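Local atomic coordinates of antibiotic biosynthesis monooxygenase (Rhodospirillum rubrum, PDB entry 4HL9), a protein that probably acts as a monooxygenase of the antibiotic biosynthesis monooxygenase family, a small alpha-beta protein that pairs with a second copy of itself. Residues D61-Q66 and V73-W78; L24-Q29 and G108-M113. All coordinates share one frame; numbering follows the deposited sequence.

Contact 1: D61-Q66 and V73-W78; sequences DLFVDQ and VFIEEW
D61-F63 and V73-I75 run antiparallel, two arms of a beta hairpin whose segment axes come within 4.8 Å, their directions 150° apart, with D61 paired to I75 and F63 to V73 through two hydrogen bonds each. The bond from I75 N to D61 O is the straightest, 2.9 Å long with 172° at the hydrogen. Between these pairs L62 faces F74 in a non-hydrogen-bonded pair. CD1 of L62 sits over the middle of the F74 ring, 3.7 Å from its centroid and 11° off the normal, a CH-pi contact. Helix 37-52 packs on this face, Y44 and V48 against L62 and L47 against F74. On the other face the F63 ring meets I75 obliquely, its CE2 3.6 Å from I75 CD1, while V73 O lies near the ring plane at the edge. A water donates to D61 OD2 (2.6 Å) and to I75 O (2.8 Å), tying the carboxylate to the neighbouring strand; D61 OD1 forms a salt bridge with R52. The carboxylate is thus held from both oxygens, which probably favours its charged form, whereas the hairpin's remaining cross-strand side-chain contacts are apolar.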
ATOM      1  N   ASP A  61      -5.533   0.905  -8.520  1.00 16.11           N
ATOM      2  CA  ASP A  61      -5.227  -0.490  -8.810  1.00 15.77           C
ATOM      3  C   ASP A  61      -5.581  -1.303  -7.588  1.00 15.16           C
ATOM      4  O   ASP A  61      -5.391  -0.853  -6.471  1.00 14.17           O
ATOM      5  CB  ASP A  61      -3.745  -0.659  -9.147  1.00 16.40           C
ATOM      6  CG  ASP A  61      -3.346   0.075 -10.430  1.00 20.31           C
ATOM      7  OD1 ASP A  61      -3.661  -0.414 -11.543  1.00 23.58           O
ATOM      8  OD2 ASP A  61      -2.746   1.153 -10.318  1.00 22.15           O
ATOM      9  N   LEU A  62      -6.097  -2.505  -7.824  1.00 13.89           N
ATOM     10  CA  LEU A  62      -6.586  -3.344  -6.760  1.00 13.44           C
ATOM     11  C   LEU A  62      -5.778  -4.640  -6.745  1.00 12.88           C
ATOM     12  O   LEU A  62      -5.497  -5.214  -7.805  1.00 11.72           O
ATOM     13  CB  LEU A  62      -8.074  -3.627  -7.013  1.00 13.33           C
ATOM     14  CG  LEU A  62      -8.733  -4.670  -6.095  1.00 14.96           C
ATOM     15  CD1 LEU A  62      -8.983  -4.117  -4.702  1.00 11.71           C
ATOM     16  CD2 LEU A  62     -10.043  -5.151  -6.732  1.00 18.03           C
ATOM     17  N   PHE A  63      -5.404  -5.074  -5.546  1.00 12.12           N
ATOM     18  CA  PHE A  63      -4.583  -6.267  -5.363  1.00 12.62           C
ATOM     19  C   PHE A  63      -5.210  -7.142  -4.319  1.00 12.91           C
ATOM     20  O   PHE A  63      -6.069  -6.687  -3.554  1.00 12.81           O
ATOM     21  CB  PHE A  63      -3.192  -5.856  -4.884  1.00 11.76           C
ATOM     22  CG  PHE A  63      -2.508  -4.918  -5.822  1.00 14.10           C
ATOM     23  CD1 PHE A  63      -1.708  -5.411  -6.842  1.00 15.19           C
ATOM     24  CD2 PHE A  63      -2.724  -3.535  -5.730  1.00 16.24           C
ATOM     25  CE1 PHE A  63      -1.078  -4.527  -7.746  1.00 18.40           C
ATOM     26  CE2 PHE A  63      -2.109  -2.661  -6.617  1.00 15.64           C
ATOM     27  CZ  PHE A  63      -1.274  -3.159  -7.612  1.00 17.51           C
ATOM     28  N   VAL A  64      -4.744  -8.389  -4.259  1.00 13.22           N
ATOM     29  CA  VAL A  64      -5.207  -9.314  -3.230  1.00 13.92           C
ATOM     30  C   VAL A  64      -4.004  -9.979  -2.540  1.00 13.94           C
ATOM     31  O   VAL A  64      -3.022 -10.320  -3.190  1.00 14.39           O
ATOM     32  CB  VAL A  64      -6.196 -10.357  -3.812  1.00 14.19           C
ATOM     33  CG1 VAL A  64      -5.518 -11.239  -4.864  1.00 15.91           C
ATOM     34  CG2 VAL A  64      -6.827 -11.224  -2.693  1.00 12.57           C
ATOM     35  N   ASP A  65      -4.121 -10.169  -1.234  1.00 14.25           N
ATOM     36  CA  ASP A  65      -3.092 -10.770  -0.363  1.00 15.81           C
ATOM     37  C   ASP A  65      -2.902 -12.221  -0.797  1.00 16.84           C
ATOM     38  O   ASP A  65      -3.896 -12.932  -0.994  1.00 16.36           O
ATOM     39  CB  ASP A  65      -3.618 -10.731   1.069  1.00 15.24           C
ATOM     40  CG  ASP A  65      -2.619 -11.232   2.115  1.00 15.98           C
ATOM     41  OD1 ASP A  65      -1.693 -12.001   1.789  1.00 18.15           O
ATOM     42  OD2 ASP A  65      -2.806 -10.869   3.293  1.00 14.06           O
ATOM     43  N   GLN A  66      -1.649 -12.646  -0.968  1.00 16.74           N
ATOM     44  CA  GLN A  66      -1.380 -14.028  -1.433  1.00 18.21           C
ATOM     45  C   GLN A  66      -1.773 -15.102  -0.404  1.00 19.52           C
ATOM     46  O   GLN A  66      -1.964 -16.287  -0.766  1.00 18.78           O
ATOM     47  CB  GLN A  66       0.087 -14.201  -1.835  1.00 18.23           C
ATOM     48  CG  GLN A  66       0.511 -13.440  -3.090  1.00 18.05           C
ATOM     49  CD  GLN A  66       1.920 -13.789  -3.521  1.00 19.61           C
ATOM     50  OE1 GLN A  66       2.755 -14.128  -2.686  1.00 19.64           O
ATOM     51  NE2 GLN A  66       2.201 -13.678  -4.817  1.00 19.77           N
ATOM     52  N   VAL A  73      -6.606  -4.948  -1.377  1.00 13.56           N
ATOM     53  CA  VAL A  73      -5.830  -3.734  -1.134  1.00 13.05           C
ATOM     54  C   VAL A  73      -5.902  -2.817  -2.353  1.00 13.24           C
ATOM     55  O   VAL A  73      -5.584  -3.230  -3.480  1.00 13.15           O
ATOM     56  CB  VAL A  73      -4.364  -4.041  -0.762  1.00 12.96           C
ATOM     57  CG1 VAL A  73      -3.548  -2.734  -0.576  1.00 17.03           C
ATOM     58  CG2 VAL A  73      -4.295  -4.895   0.520  1.00 14.14           C
ATOM     59  N   PHE A  74      -6.342  -1.589  -2.113  1.00 12.57           N
ATOM     60  CA  PHE A  74      -6.372  -0.552  -3.126  1.00 13.71           C
ATOM     61  C   PHE A  74      -5.104   0.281  -2.994  1.00 13.10           C
ATOM     62  O   PHE A  74      -4.684   0.598  -1.892  1.00 13.44           O
ATOM     63  CB  PHE A  74      -7.580   0.383  -2.895  1.00 14.57           C
ATOM     64  CG  PHE A  74      -8.915  -0.248  -3.188  1.00 17.07           C
ATOM     65  CD1 PHE A  74      -9.439  -0.229  -4.477  1.00 20.49           C
ATOM     66  CD2 PHE A  74      -9.667  -0.818  -2.162  1.00 17.04           C
ATOM     67  CE1 PHE A  74     -10.684  -0.798  -4.752  1.00 20.56           C
ATOM     68  CE2 PHE A  74     -10.919  -1.359  -2.420  1.00 19.04           C
ATOM     69  CZ  PHE A  74     -11.422  -1.360  -3.709  1.00 20.84           C
ATOM     70  N   ILE A  75      -4.470   0.599  -4.124  1.00 13.86           N
ATOM     71  CA  ILE A  75      -3.394   1.573  -4.131  1.00 13.39           C
ATOM     72  C   ILE A  75      -3.843   2.664  -5.080  1.00 14.11           C
ATOM     73  O   ILE A  75      -4.104   2.396  -6.248  1.00 14.40           O
ATOM     74  CB  ILE A  75      -2.048   0.968  -4.630  1.00 14.51           C
ATOM     75  CG1 ILE A  75      -1.507  -0.061  -3.629  1.00 14.52           C
ATOM     76  CG2 ILE A  75      -1.001   2.087  -4.795  1.00 12.08           C
ATOM     77  CD1 ILE A  75      -0.279  -0.845  -4.160  1.00 19.23           C
ATOM     78  N   GLU A  76      -3.928   3.895  -4.572  1.00 14.68           N
ATOM     79  CA  GLU A  76      -4.566   4.971  -5.317  1.00 15.40           C
ATOM     80  C   GLU A  76      -3.636   6.181  -5.322  1.00 15.92           C
ATOM     81  O   GLU A  76      -2.831   6.371  -4.415  1.00 13.65           O
ATOM     82  CB  GLU A  76      -5.937   5.355  -4.698  1.00 16.42           C
ATOM     83  CG  GLU A  76      -6.675   4.232  -3.908  1.00 16.90           C
ATOM     84  CD  GLU A  76      -7.965   4.698  -3.156  1.00 21.71           C
ATOM     85  OE1 GLU A  76      -8.314   5.905  -3.173  1.00 17.98           O
ATOM     86  OE2 GLU A  76      -8.661   3.826  -2.563  1.00 20.13           O
ATOM     87  N   GLU A  77      -3.754   6.980  -6.370  1.00 17.44           N
ATOM     88  CA  GLU A  77      -3.053   8.245  -6.423  1.00 19.11           C
ATOM     89  C   GLU A  77      -4.062   9.290  -6.887  1.00 19.14           C
ATOM     90  O   GLU A  77      -4.780   9.090  -7.883  1.00 20.00           O
ATOM     91  CB  GLU A  77      -1.840   8.131  -7.360  1.00 19.69           C
ATOM     92  CG  GLU A  77      -0.905   9.313  -7.357  1.00 23.22           C
ATOM     93  CD  GLU A  77       0.414   9.018  -8.062  1.00 29.88           C
ATOM     94  OE1 GLU A  77       0.487   8.056  -8.864  1.00 34.20           O
ATOM     95  OE2 GLU A  77       1.381   9.765  -7.827  1.00 33.75           O
ATOM     96  N   TRP A  78      -4.138  10.374  -6.124  1.00 19.14           N
ATOM     97  CA  TRP A  78      -5.035  11.491  -6.405  1.00 19.18           C
ATOM     98  C   TRP A  78      -4.215  12.800  -6.468  1.00 19.12           C
ATOM     99  O   TRP A  78      -3.171  12.886  -5.830  1.00 18.21           O
ATOM    100  CB  TRP A  78      -6.102  11.578  -5.310  1.00 19.40           C
ATOM    101  CG  TRP A  78      -6.915  10.312  -5.208  1.00 19.54           C
ATOM    102  CD1 TRP A  78      -6.726   9.288  -4.330  1.00 21.43           C
ATOM    103  CD2 TRP A  78      -8.019   9.943  -6.030  1.00 19.09           C
ATOM    104  NE1 TRP A  78      -7.656   8.294  -4.546  1.00 21.58           N
ATOM    105  CE2 TRP A  78      -8.458   8.665  -5.592  1.00 21.28           C
ATOM    106  CE3 TRP A  78      -8.680  10.557  -7.102  1.00 20.06           C
ATOM    107  CZ2 TRP A  78      -9.534   8.000  -6.181  1.00 21.97           C
ATOM    108  CZ3 TRP A  78      -9.764   9.902  -7.691  1.00 20.52           C
ATOM    109  CH2 TRP A  78     -10.169   8.618  -7.232  1.00 21.21           C
TER
HETATM  110  O   HOH W   1      -2.086   2.304  -8.134  1.00 24.25           O

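Contact 2: L24-Q29 and G108-M113; sequences LKVIAQ and GTVVLM
Strands 24-32 and 104-115, the first and last of the chain, lie side by side in the antiparallel sheet, here through K25-Q29 and T109-M113. Three hydrogen-bonded pairs, K25-M113, I27-V111 and Q29-T109, each carry two backbone bonds; V111 N to I27 O is the shortest at 2.7 Å. On their face, the methyl CE of selenomethionine M113 lies 3.7 Å from CG of K25 and 3.9 Å from CD1 of I27. The turn about its CG-SE bond (chi3 -45°) folds that methyl back over the neighbouring strand. At the far end Q29 and T109 point the same way, T109 OG1 3.6 Å from Q29 CB; a water joins them, accepting from Q29 NE2 (3.1 Å), donating to I27 O and hydrogen-bonded to T109 OG1. Q29 OE1 bonds to H71, so both ends of the amide are engaged. The opposite face is aliphatic: V26 CG1 meets V110 CG1 at 3.8 Å, A28 CB touches V110 CG2, and L24 CD1 approaches L112 CB, with L84 of helix 81-86 packing on L24 and L112. Numbered along the chain, the sheet's strands run in the order 2-3-1-4, as in the ferredoxin-like fold of ABM-family domains.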
ATOM      1  N   LEU A  24      -1.451  12.924  -3.655  1.00 24.62           N
ATOM      2  CA  LEU A  24      -1.878  12.219  -2.473  1.00 21.26           C
ATOM      3  C   LEU A  24      -1.894  10.740  -2.842  1.00 19.87           C
ATOM      4  O   LEU A  24      -2.521  10.371  -3.833  1.00 19.50           O
ATOM      5  CB  LEU A  24      -3.287  12.665  -2.113  1.00 21.17           C
ATOM      6  CG  LEU A  24      -3.971  12.049  -0.905  1.00 20.23           C
ATOM      7  CD1 LEU A  24      -3.185  12.349   0.347  1.00 18.28           C
ATOM      8  CD2 LEU A  24      -5.413  12.554  -0.814  1.00 19.84           C
ATOM      9  N   LYS A  25      -1.216   9.925  -2.043  1.00 18.49           N
ATOM     10  CA  LYS A  25      -1.211   8.464  -2.243  1.00 18.19           C
ATOM     11  C   LYS A  25      -2.100   7.857  -1.172  1.00 17.20           C
ATOM     12  O   LYS A  25      -2.043   8.283  -0.036  1.00 17.33           O
ATOM     13  CB  LYS A  25       0.218   7.930  -2.108  1.00 17.41           C
ATOM     14  CG  LYS A  25       0.478   6.551  -2.774  1.00 18.85           C
ATOM     15  CD  LYS A  25       0.507   6.675  -4.321  1.00 18.44           C
ATOM     16  CE  LYS A  25       0.853   5.316  -4.924  1.00 22.29           C
ATOM     17  NZ  LYS A  25       1.177   5.441  -6.359  1.00 24.79           N
ATOM     18  N   VAL A  26      -2.917   6.864  -1.531  1.00 16.68           N
ATOM     19  CA  VAL A  26      -3.800   6.219  -0.563  1.00 16.86           C
ATOM     20  C   VAL A  26      -3.634   4.706  -0.660  1.00 16.06           C
ATOM     21  O   VAL A  26      -3.544   4.190  -1.741  1.00 16.05           O
ATOM     22  CB  VAL A  26      -5.284   6.554  -0.843  1.00 16.71           C
ATOM     23  CG1 VAL A  26      -6.220   5.825   0.120  1.00 16.29           C
ATOM     24  CG2 VAL A  26      -5.517   8.071  -0.795  1.00 19.56           C
ATOM     25  N   ILE A  27      -3.545   4.041   0.485  1.00 16.06           N
ATOM     26  CA  ILE A  27      -3.775   2.596   0.551  1.00 15.85           C
ATOM     27  C   ILE A  27      -5.004   2.350   1.430  1.00 15.82           C
ATOM     28  O   ILE A  27      -5.106   2.903   2.522  1.00 16.22           O
ATOM     29  CB  ILE A  27      -2.553   1.859   1.111  1.00 15.39           C
ATOM     30  CG1 ILE A  27      -1.378   2.021   0.147  1.00 17.05           C
ATOM     31  CG2 ILE A  27      -2.878   0.329   1.335  1.00 17.43           C
ATOM     32  CD1 ILE A  27      -0.036   1.625   0.783  1.00 22.06           C
ATOM     33  N   ALA A  28      -5.910   1.524   0.924  1.00 16.06           N
ATOM     34  CA  ALA A  28      -7.132   1.100   1.600  1.00 15.93           C
ATOM     35  C   ALA A  28      -7.153  -0.414   1.562  1.00 16.60           C
ATOM     36  O   ALA A  28      -6.806  -1.020   0.524  1.00 17.43           O
ATOM     37  CB  ALA A  28      -8.329   1.634   0.871  1.00 16.43           C
ATOM     38  N   GLN A  29      -7.541  -1.009   2.688  1.00 15.68           N
ATOM     39  CA  GLN A  29      -7.584  -2.448   2.867  1.00 16.81           C
ATOM     40  C   GLN A  29      -8.951  -2.866   3.365  1.00 16.80           C
ATOM     41  O   GLN A  29      -9.482  -2.286   4.341  1.00 16.03           O
ATOM     42  CB  GLN A  29      -6.548  -2.886   3.893  1.00 17.10           C
ATOM     43  CG  GLN A  29      -5.121  -2.457   3.562  1.00 20.81           C
ATOM     44  CD  GLN A  29      -4.133  -3.011   4.545  1.00 24.80           C
ATOM     45  OE1 GLN A  29      -4.095  -4.221   4.772  1.00 25.06           O
ATOM     46  NE2 GLN A  29      -3.313  -2.131   5.137  1.00 26.83           N
ATOM     47  N   GLY A 108     -12.389  -1.964   7.713  1.00 26.38           N
ATOM     48  CA  GLY A 108     -11.277  -1.733   6.799  1.00 25.63           C
ATOM     49  C   GLY A 108     -10.378  -0.629   7.332  1.00 25.20           C
ATOM     50  O   GLY A 108     -10.666  -0.013   8.368  1.00 25.18           O
ATOM     51  N   THR A 109      -9.267  -0.392   6.648  1.00 23.60           N
ATOM     52  CA  THR A 109      -8.393   0.712   7.005  1.00 23.15           C
ATOM     53  C   THR A 109      -8.066   1.561   5.773  1.00 22.23           C
ATOM     54  O   THR A 109      -8.044   1.064   4.643  1.00 20.82           O
ATOM     55  CB  THR A 109      -7.074   0.232   7.642  1.00 23.62           C
ATOM     56  OG1 THR A 109      -6.353  -0.532   6.672  1.00 24.26           O
ATOM     57  CG2 THR A 109      -7.324  -0.634   8.921  1.00 24.05           C
ATOM     58  N   VAL A 110      -7.788   2.843   6.004  1.00 21.35           N
ATOM     59  CA  VAL A 110      -7.398   3.738   4.915  1.00 21.39           C
ATOM     60  C   VAL A 110      -6.204   4.545   5.413  1.00 21.01           C
ATOM     61  O   VAL A 110      -6.246   5.065   6.543  1.00 21.56           O
ATOM     62  CB  VAL A 110      -8.553   4.682   4.455  1.00 21.32           C
ATOM     63  CG1 VAL A 110      -8.078   5.615   3.382  1.00 21.55           C
ATOM     64  CG2 VAL A 110      -9.731   3.903   3.902  1.00 22.46           C
ATOM     65  N   VAL A 111      -5.132   4.622   4.611  1.00 19.23           N
ATOM     66  CA  VAL A 111      -3.975   5.481   4.959  1.00 18.37           C
ATOM     67  C   VAL A 111      -3.788   6.530   3.864  1.00 17.18           C
ATOM     68  O   VAL A 111      -3.685   6.198   2.684  1.00 16.78           O
ATOM     69  CB  VAL A 111      -2.631   4.691   5.188  1.00 18.14           C
ATOM     70  CG1 VAL A 111      -1.568   5.566   5.864  1.00 17.15           C
ATOM     71  CG2 VAL A 111      -2.846   3.420   6.010  1.00 21.35           C
ATOM     72  N   LEU A 112      -3.787   7.801   4.254  1.00 16.09           N
ATOM     73  CA  LEU A 112      -3.476   8.914   3.356  1.00 16.09           C
ATOM     74  C   LEU A 112      -1.990   9.320   3.494  1.00 15.73           C
ATOM     75  O   LEU A 112      -1.482   9.455   4.593  1.00 16.26           O
ATOM     76  CB  LEU A 112      -4.424  10.116   3.616  1.00 16.94           C
ATOM     77  CG  LEU A 112      -5.768  10.167   2.847  1.00 17.68           C
ATOM     78  CD1 LEU A 112      -6.612   8.934   3.136  1.00 19.23           C
ATOM     79  CD2 LEU A 112      -6.591  11.450   3.166  1.00 22.25           C
HETATM   80  N   MSE A 113      -1.287   9.524   2.382  1.00 15.88           N
HETATM   81  CA  MSE A 113       0.166   9.671   2.458  1.00 16.81           C
HETATM   82  C   MSE A 113       0.748  10.683   1.505  1.00 17.63           C
HETATM   83  O   MSE A 113       0.157  10.978   0.459  1.00 18.13           O
HETATM   84  CB  MSE A 113       0.860   8.307   2.199  1.00 17.34           C
HETATM   85  CG  MSE A 113       0.258   7.201   3.003  1.00 17.89           C
HETATM   86 SE   MSE A 113       0.936   5.387   2.588  1.00 29.18          SE
HETATM   87  CE  MSE A 113       0.915   5.378   0.668  1.00 22.48           C
TER
HETATM   88  O   HOH W   2      -4.501   0.656   4.733  1.00 29.45           O

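Overall arrangement
Both contacts belong to one four-stranded antiparallel sheet, and contact 1 is nested within the chain loop that contact 2 closes. They join directly where strand 71-78 neighbours strand 24-32: F74 N lies 2.7 Å from A28 O in a probable hydrogen bond, and V73 CG1 packs 3.7 Å from I27 CG2. Contact 1, a local hairpin, is the more buried and uses aromatic rings on opposite faces, F74 beneath helix 37-52 and F63 toward the second subunit. Contact 2 links distant parts of the sequence, is partly exposed toward T109 and V110, and packs mainly aliphatic groups. Each carries one water bridge, to a carboxylate in contact 1, to an amide and a hydroxyl in contact 2. Strand pairing with the second subunit at F63 and M113 continues the sheet.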